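Local coordinates for protein phytoene synthase (Enterococcus hirae, PDB 5IYS) that probably joins two isoprenoid diphosphates head to head, as dehydrosqualene and phytoene synthases do, in a magnesium-dependent, all-helical active site, at residues Cys19-Ile22 with Ile23-Ser27; Arg40-Gln43 with Ser44-Val48; Leu212-Ser215 with Leu216-Gln219. All blocks are in the same frame, centred on the assembly; numbering follows the deposited sequence.

Contact 1. Residues Cys19-Ile22 with Ile23-Ser27; sequences CESI and IKKNS. With FPS (S-[(2E,6E)-3,7,11-trimethyldodeca-2,6,10-trienyl] trihydrogen thiodiphosphate), chain G.
Ile22 and Asn26, one helical turn apart, show how the last turn of a helix can be closed by a side chain as well as by the backbone. Ile22 O is gripped twice by Asn26: its backbone N lies 3.0 Å from Ile22 O, and the amide nitrogen ND2 comes to 2.8 Å from the same Ile22 O. The two donors reach the oxygen from opposite faces of its carbonyl plane. The side-chain bond is the straighter, 156° at the hydrogen against 136°, and Ile22 O sits close to the Asn26 amide plane, so the bond fixes the rotation of that amide. With CG set beside its own backbone N (chi1 -73°), Asn26 folds back alongside Ile22, whose methyl CG2 is 3.8 Å from Asn26 ND2.

Ser21 is overlaid by Lys25, whose CG lies 3.0 Å from Ser21 O and 4.0 Å from Ser21 OG; Lys25 N bonds to that same carbonyl.

The side chain of Ile23 projects from another side of the helix. Its branch CG2 rests 3.4 Å from Glu20 O, its backbone N bonds to Cys19 O, and the side chain packs on Tyr46 and Tyr49 of helix 39-60 and on Phe30 and Tyr31.

Ser27 is the first residue to leave helical geometry; its OG caps Phe30 N at the start of helix 28-34, and its CB lies 3.2 Å from the thiodiphosphate oxygen O1A of FPS. This helix-to-helix junction, with Asn26 and Ser27, lines the pocket beside the thiodiphosphate in a squalene/phytoene synthase fold.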
# COMPACT_ATOMS: atom_id res chain seq x y z
N CYS A 19 3.94 16.46 -5.70
CA CYS A 19 3.47 15.10 -5.42
C CYS A 19 3.73 14.09 -6.54
O CYS A 19 4.13 12.96 -6.27
CB CYS A 19 1.98 15.13 -5.04
SG CYS A 19 1.59 16.22 -3.64
N GLU A 20 3.49 14.47 -7.80
CA GLU A 20 3.76 13.55 -8.92
C GLU A 20 5.20 13.08 -8.94
O GLU A 20 5.52 11.91 -9.17
CB GLU A 20 3.41 14.19 -10.28
CG GLU A 20 3.63 13.22 -11.45
CD GLU A 20 2.88 13.59 -12.70
OE1 GLU A 20 2.06 14.54 -12.66
OE2 GLU A 20 3.07 12.85 -13.70
N SER A 21 6.11 14.01 -8.66
CA SER A 21 7.49 13.63 -8.73
C SER A 21 7.81 12.65 -7.60
O SER A 21 8.60 11.71 -7.77
CB SER A 21 8.33 14.91 -8.63
OG SER A 21 9.69 14.56 -8.61
N ILE A 22 7.19 12.85 -6.44
CA ILE A 22 7.42 11.93 -5.34
C ILE A 22 7.02 10.49 -5.70
O ILE A 22 7.79 9.54 -5.50
CB ILE A 22 6.75 12.42 -4.03
CG1 ILE A 22 7.61 13.55 -3.43
CG2 ILE A 22 6.56 11.25 -3.02
CD1 ILE A 22 7.00 14.33 -2.29
N ILE A 23 5.82 10.30 -6.24
CA ILE A 23 5.44 8.92 -6.59
C ILE A 23 6.26 8.36 -7.75
O ILE A 23 6.72 7.21 -7.69
CB ILE A 23 3.91 8.74 -6.77
CG1 ILE A 23 3.54 7.26 -6.88
CG2 ILE A 23 3.42 9.51 -8.02
CD1 ILE A 23 2.00 7.06 -6.96
N LYS A 24 6.51 9.18 -8.77
CA LYS A 24 7.36 8.79 -9.89
C LYS A 24 8.70 8.26 -9.41
O LYS A 24 9.14 7.20 -9.85
CB LYS A 24 7.54 9.96 -10.88
CG LYS A 24 8.47 9.69 -12.06
CD LYS A 24 8.25 10.79 -13.12
CE LYS A 24 9.23 10.66 -14.29
NZ LYS A 24 9.14 11.80 -15.27
N LYS A 25 9.33 8.94 -8.46
CA LYS A 25 10.65 8.55 -7.97
C LYS A 25 10.62 7.39 -6.98
O LYS A 25 11.59 6.64 -6.87
CB LYS A 25 11.33 9.75 -7.30
CG LYS A 25 11.50 10.97 -8.21
CD LYS A 25 12.66 10.87 -9.21
CE LYS A 25 12.68 12.10 -10.14
NZ LYS A 25 13.53 11.94 -11.36
N ASN A 26 9.52 7.23 -6.25
CA ASN A 26 9.46 6.23 -5.20
C ASN A 26 8.71 4.94 -5.51
O ASN A 26 8.95 3.93 -4.85
CB ASN A 26 8.86 6.82 -3.92
CG ASN A 26 9.82 7.75 -3.22
OD1 ASN A 26 10.76 7.29 -2.57
ND2 ASN A 26 9.66 9.06 -3.45
N SER A 27 7.71 5.01 -6.39
CA SER A 27 6.94 3.81 -6.75
C SER A 27 6.65 3.71 -8.24
O SER A 27 5.59 4.13 -8.71
CB SER A 27 5.61 3.71 -5.99
OG SER A 27 4.92 2.51 -6.39
C1 FPS G . 3.61 -0.25 -1.13
S1 FPS G . 4.07 1.44 -1.22
C2 FPS G . 2.13 -0.17 -0.80
C3 FPS G . 1.48 -1.04 -0.01
C4 FPS G . 2.20 -2.21 0.60
C5 FPS G . 0.00 -0.89 0.28
C6 FPS G . -0.66 0.32 -0.38
C7 FPS G . -2.17 0.13 -0.34
C8 FPS G . -2.97 0.53 -1.34
C10 FPS G . -4.46 0.39 -1.13
C9 FPS G . -2.46 1.16 -2.61
C11 FPS G . -5.06 -0.43 -2.27
C12 FPS G . -6.58 -0.44 -2.20
C13 FPS G . -7.39 0.42 -2.86
C14 FPS G . -8.88 0.29 -2.73
C15 FPS G . -6.84 1.50 -3.75
PA FPS G . 5.82 1.70 -2.28
O1A FPS G . 5.89 3.03 -2.88
O2A FPS G . 6.91 1.70 -1.08
O3A FPS G . 6.23 0.50 -3.24
PB FPS G . 7.09 -0.70 -2.56
O1B FPS G . 8.56 -0.48 -2.76
O2B FPS G . 6.51 -1.94 -3.20
O3B FPS G . 6.89 -0.81 -1.06

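Contact 2. Residues Arg40-Gln43 with Ser44-Val48; sequences RKAQ and SVYAV
Ser44 turns OG to lie beside its own backbone N (chi1 -62°), and this rotation brings the hydroxyl back over the preceding turn to Arg40 O. Tyr46 makes the same choice with its ring: CG beside the backbone N (chi1 -54°) carries the ring back over the preceding turn, and chi2 then turns one face to Ala42 O. Two positions in the same turn thus use one torsion in different ways, one to donate a hydrogen bond and the other to cover a carbonyl.

The hydroxyl bond is short: Ser44 OG stands 2.7 Å from Arg40 O, and Ser44 N is 3.1 Å from that same Arg40 O. They approach from opposite faces of the carbonyl plane, the amide well above it and its bond bent at the hydrogen. Ser44 therefore satisfies its buried hydroxyl within its own helix.

Over Tyr46, Ala42 O lies 3.0 Å above the plane near the ring centre, while Gln43 N is placed toward the rim over the same face. Ala42 O also accepts the backbone bond from Tyr46 N, at 3.0 Å. On the same side, toward the hydroxyl end, Ala42 CB is 3.9 Å from Tyr46 CZ. Beyond the turn, the Tyr46 ring meets Tyr31 with the planes inclined at about 60° and touches Glu20 of helix 13-26; Ser44 and Ala47 face helix 87-98.

Val45 N and Ala47 N bond to Lys41 O and Gln43 O, keeping the helix regular through the turn. The chemistry implies that the Ser44 hydroxyl and the carbonyls of Arg40 and Ala42 are met by groups of the same helix: Arg40 O takes two donors, and the carbonyl oxygen of Ala42 sits over the centre of the Tyr46 ring. Apolar surface is left to face neighbouring helices and ligand; Val48 touches a bound FPS and Val45 lies close to one.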
# COMPACT_ATOMS: atom_id res chain seq x y z
N ARG A 40 -6.94 14.39 -13.44
CA ARG A 40 -7.22 14.98 -12.13
C ARG A 40 -7.37 13.96 -11.01
O ARG A 40 -6.93 14.22 -9.88
CB ARG A 40 -8.40 15.95 -12.17
CG ARG A 40 -8.08 17.15 -13.04
CD ARG A 40 -9.30 17.97 -13.47
NE ARG A 40 -8.82 18.94 -14.44
CZ ARG A 40 -8.86 20.27 -14.30
NH1 ARG A 40 -9.58 20.84 -13.33
NH2 ARG A 40 -8.18 21.01 -15.15
N LYS A 41 -7.93 12.80 -11.34
CA LYS A 41 -7.97 11.70 -10.38
C LYS A 41 -6.58 11.13 -10.14
O LYS A 41 -6.18 10.90 -9.00
CB LYS A 41 -8.95 10.61 -10.84
CG LYS A 41 -10.40 11.00 -10.53
CD LYS A 41 -11.37 9.92 -11.00
CE LYS A 41 -12.75 10.11 -10.34
NZ LYS A 41 -13.69 9.12 -10.97
N ALA A 42 -5.79 11.02 -11.21
CA ALA A 42 -4.44 10.54 -11.00
C ALA A 42 -3.64 11.50 -10.10
O ALA A 42 -2.92 11.08 -9.19
CB ALA A 42 -3.74 10.34 -12.37
N GLN A 43 -3.75 12.79 -10.34
CA GLN A 43 -2.98 13.75 -9.53
C GLN A 43 -3.44 13.70 -8.08
O GLN A 43 -2.68 13.90 -7.17
CB GLN A 43 -3.26 15.16 -10.05
CG GLN A 43 -2.63 15.41 -11.43
CD GLN A 43 -3.04 16.77 -11.96
OE1 GLN A 43 -4.21 17.02 -12.21
NE2 GLN A 43 -2.08 17.67 -12.05
N SER A 44 -4.72 13.41 -7.88
CA SER A 44 -5.30 13.28 -6.54
C SER A 44 -4.69 12.06 -5.84
O SER A 44 -4.31 12.16 -4.69
CB SER A 44 -6.82 13.16 -6.61
OG SER A 44 -7.39 14.35 -7.18
N VAL A 45 -4.56 10.95 -6.54
CA VAL A 45 -3.86 9.80 -5.96
C VAL A 45 -2.43 10.18 -5.59
O VAL A 45 -1.89 9.69 -4.59
CB VAL A 45 -3.81 8.62 -6.94
CG1 VAL A 45 -2.97 7.48 -6.36
CG2 VAL A 45 -5.27 8.06 -7.22
N TYR A 46 -1.74 10.89 -6.48
CA TYR A 46 -0.35 11.24 -6.18
C TYR A 46 -0.24 12.05 -4.89
O TYR A 46 0.75 11.93 -4.18
CB TYR A 46 0.25 12.01 -7.37
CG TYR A 46 0.13 11.33 -8.72
CD1 TYR A 46 0.07 9.95 -8.84
CD2 TYR A 46 0.23 12.08 -9.90
CE1 TYR A 46 -0.05 9.33 -10.12
CE2 TYR A 46 0.21 11.47 -11.16
CZ TYR A 46 0.02 10.11 -11.26
OH TYR A 46 -0.03 9.56 -12.52
N ALA A 47 -1.16 12.98 -4.66
CA ALA A 47 -1.16 13.73 -3.42
C ALA A 47 -1.28 12.78 -2.23
O ALA A 47 -0.68 13.01 -1.18
CB ALA A 47 -2.32 14.78 -3.41
N VAL A 48 -2.20 11.82 -2.32
CA VAL A 48 -2.41 10.87 -1.22
C VAL A 48 -1.17 10.00 -1.02
O VAL A 48 -0.73 9.82 0.11
CB VAL A 48 -3.59 9.90 -1.52
CG1 VAL A 48 -3.62 8.77 -0.48
CG2 VAL A 48 -4.88 10.70 -1.47

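Contact 3. Residues Leu212-Ser215 with Leu216-Gln219; sequences LWES and LAKQ
Trp213 and Ala217 form the tight side of this turn. The indole atom CZ3 of Trp213 meets the methyl CB of Ala217 at 3.5 Å, an oblique approach that places the methyl neither squarely over the ring nor at its rim. Setting CG opposite the backbone N (chi1 -163°) swings the six-membered ring toward that methyl. Ala217 N bonds to Trp213 O at 2.8 Å, so the side-chain contact and the backbone bond join the same two residues. Glu214 bends at chi2, which brings CD in plane at the edge of the indole and OE1 to 4.0 Å from Ala217 CB; OE2 is held by Arg257 and Tyr261. Ser215 OG is anchored by a hydrogen bond to Arg125.

The other side is looser. Lys218 leads its amine away from the turn into an exposed position; its CB stays near, 3.4 Å from Glu214 O, and NZ has a weak bond to Asn222. The backbone bond from Gln219 N to Ser215 O is stretched to 3.3 Å.

Helix 207-227 packs here on three helices: Trp213 rests on helix 236-258 and bonds through NE1 to Leu171 O, Leu216 lies against helix 155-172, and Leu212 meets helix 187-193.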
# COMPACT_ATOMS: atom_id res chain seq x y z
N LEU A 212 5.42 -21.87 5.58
CA LEU A 212 4.86 -20.69 6.20
C LEU A 212 4.61 -19.59 5.16
O LEU A 212 3.50 -19.08 5.06
CB LEU A 212 5.78 -20.17 7.30
CG LEU A 212 5.31 -19.01 8.17
CD1 LEU A 212 6.22 -18.83 9.40
CD2 LEU A 212 5.21 -17.71 7.38
N TRP A 213 5.65 -19.27 4.38
CA TRP A 213 5.57 -18.35 3.27
C TRP A 213 4.34 -18.64 2.40
O TRP A 213 3.49 -17.77 2.17
CB TRP A 213 6.85 -18.40 2.44
CG TRP A 213 7.03 -17.21 1.51
CD1 TRP A 213 7.81 -16.11 1.74
CD2 TRP A 213 6.45 -17.03 0.22
NE1 TRP A 213 7.70 -15.23 0.69
CE2 TRP A 213 6.90 -15.79 -0.28
CE3 TRP A 213 5.60 -17.81 -0.59
CZ2 TRP A 213 6.56 -15.31 -1.55
CZ3 TRP A 213 5.20 -17.31 -1.82
CH2 TRP A 213 5.68 -16.06 -2.29
N GLU A 214 4.23 -19.87 1.95
CA GLU A 214 3.13 -20.26 1.09
C GLU A 214 1.77 -20.19 1.77
O GLU A 214 0.79 -19.82 1.14
CB GLU A 214 3.36 -21.62 0.44
CG GLU A 214 4.41 -21.57 -0.67
CD GLU A 214 3.94 -20.86 -1.93
OE1 GLU A 214 2.77 -20.41 -2.02
OE2 GLU A 214 4.75 -20.70 -2.85
N SER A 215 1.73 -20.47 3.08
CA SER A 215 0.49 -20.31 3.81
C SER A 215 0.03 -18.85 3.75
O SER A 215 -1.17 -18.57 3.64
CB SER A 215 0.67 -20.68 5.28
OG SER A 215 -0.58 -20.68 5.93
N LEU A 216 0.95 -17.95 4.06
CA LEU A 216 0.61 -16.52 4.06
C LEU A 216 0.35 -16.01 2.63
O LEU A 216 -0.53 -15.18 2.42
CB LEU A 216 1.74 -15.72 4.72
CG LEU A 216 1.43 -14.31 5.22
CD1 LEU A 216 0.31 -14.40 6.26
CD2 LEU A 216 2.67 -13.64 5.82
N ALA A 217 1.06 -16.56 1.65
CA ALA A 217 0.85 -16.15 0.26
C ALA A 217 -0.54 -16.55 -0.23
O ALA A 217 -1.25 -15.76 -0.87
CB ALA A 217 1.95 -16.70 -0.65
N LYS A 218 -0.96 -17.74 0.17
CA LYS A 218 -2.31 -18.20 -0.14
C LYS A 218 -3.34 -17.25 0.47
O LYS A 218 -4.26 -16.85 -0.22
CB LYS A 218 -2.52 -19.62 0.37
CG LYS A 218 -3.97 -20.10 0.28
CD LYS A 218 -4.37 -20.76 1.61
CE LYS A 218 -5.50 -21.76 1.45
NZ LYS A 218 -6.78 -21.25 2.03
N GLN A 219 -3.14 -16.83 1.71
CA GLN A 219 -4.04 -15.86 2.33
C GLN A 219 -4.06 -14.55 1.55
O GLN A 219 -5.14 -14.00 1.33
CB GLN A 219 -3.62 -15.55 3.77
CG GLN A 219 -4.62 -14.66 4.51
CD GLN A 219 -6.06 -15.19 4.43
OE1 GLN A 219 -7.02 -14.46 4.68
NE2 GLN A 219 -6.21 -16.44 4.00

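Overall arrangement
The three contacts are single helical turns met in series along an all-helical chain. Contacts 1 and 2 lie on helices 13-26 and 39-60, with centres about 11 Å apart, and touch directly: Ile23 CG2 comes to 3.5 Å from Tyr46 CD1, and Cys19 SG lies 3.7 Å from Ala47 CA. Contact 3, on helix 207-227, falls on the opposite side of the chain's centre, its centre about 31 Å from that of contact 1 and 32 Å from that of contact 2. Contact 1 gives Asn26 and Ser27 to one FPS pocket, contact 2 gives Val48 to the other. Helix 39-60 also carries the magnesium ligands Asp56 and Asp60, whereas contact 3 packs behind helix 155-172, which carries magnesium-binding Asn169.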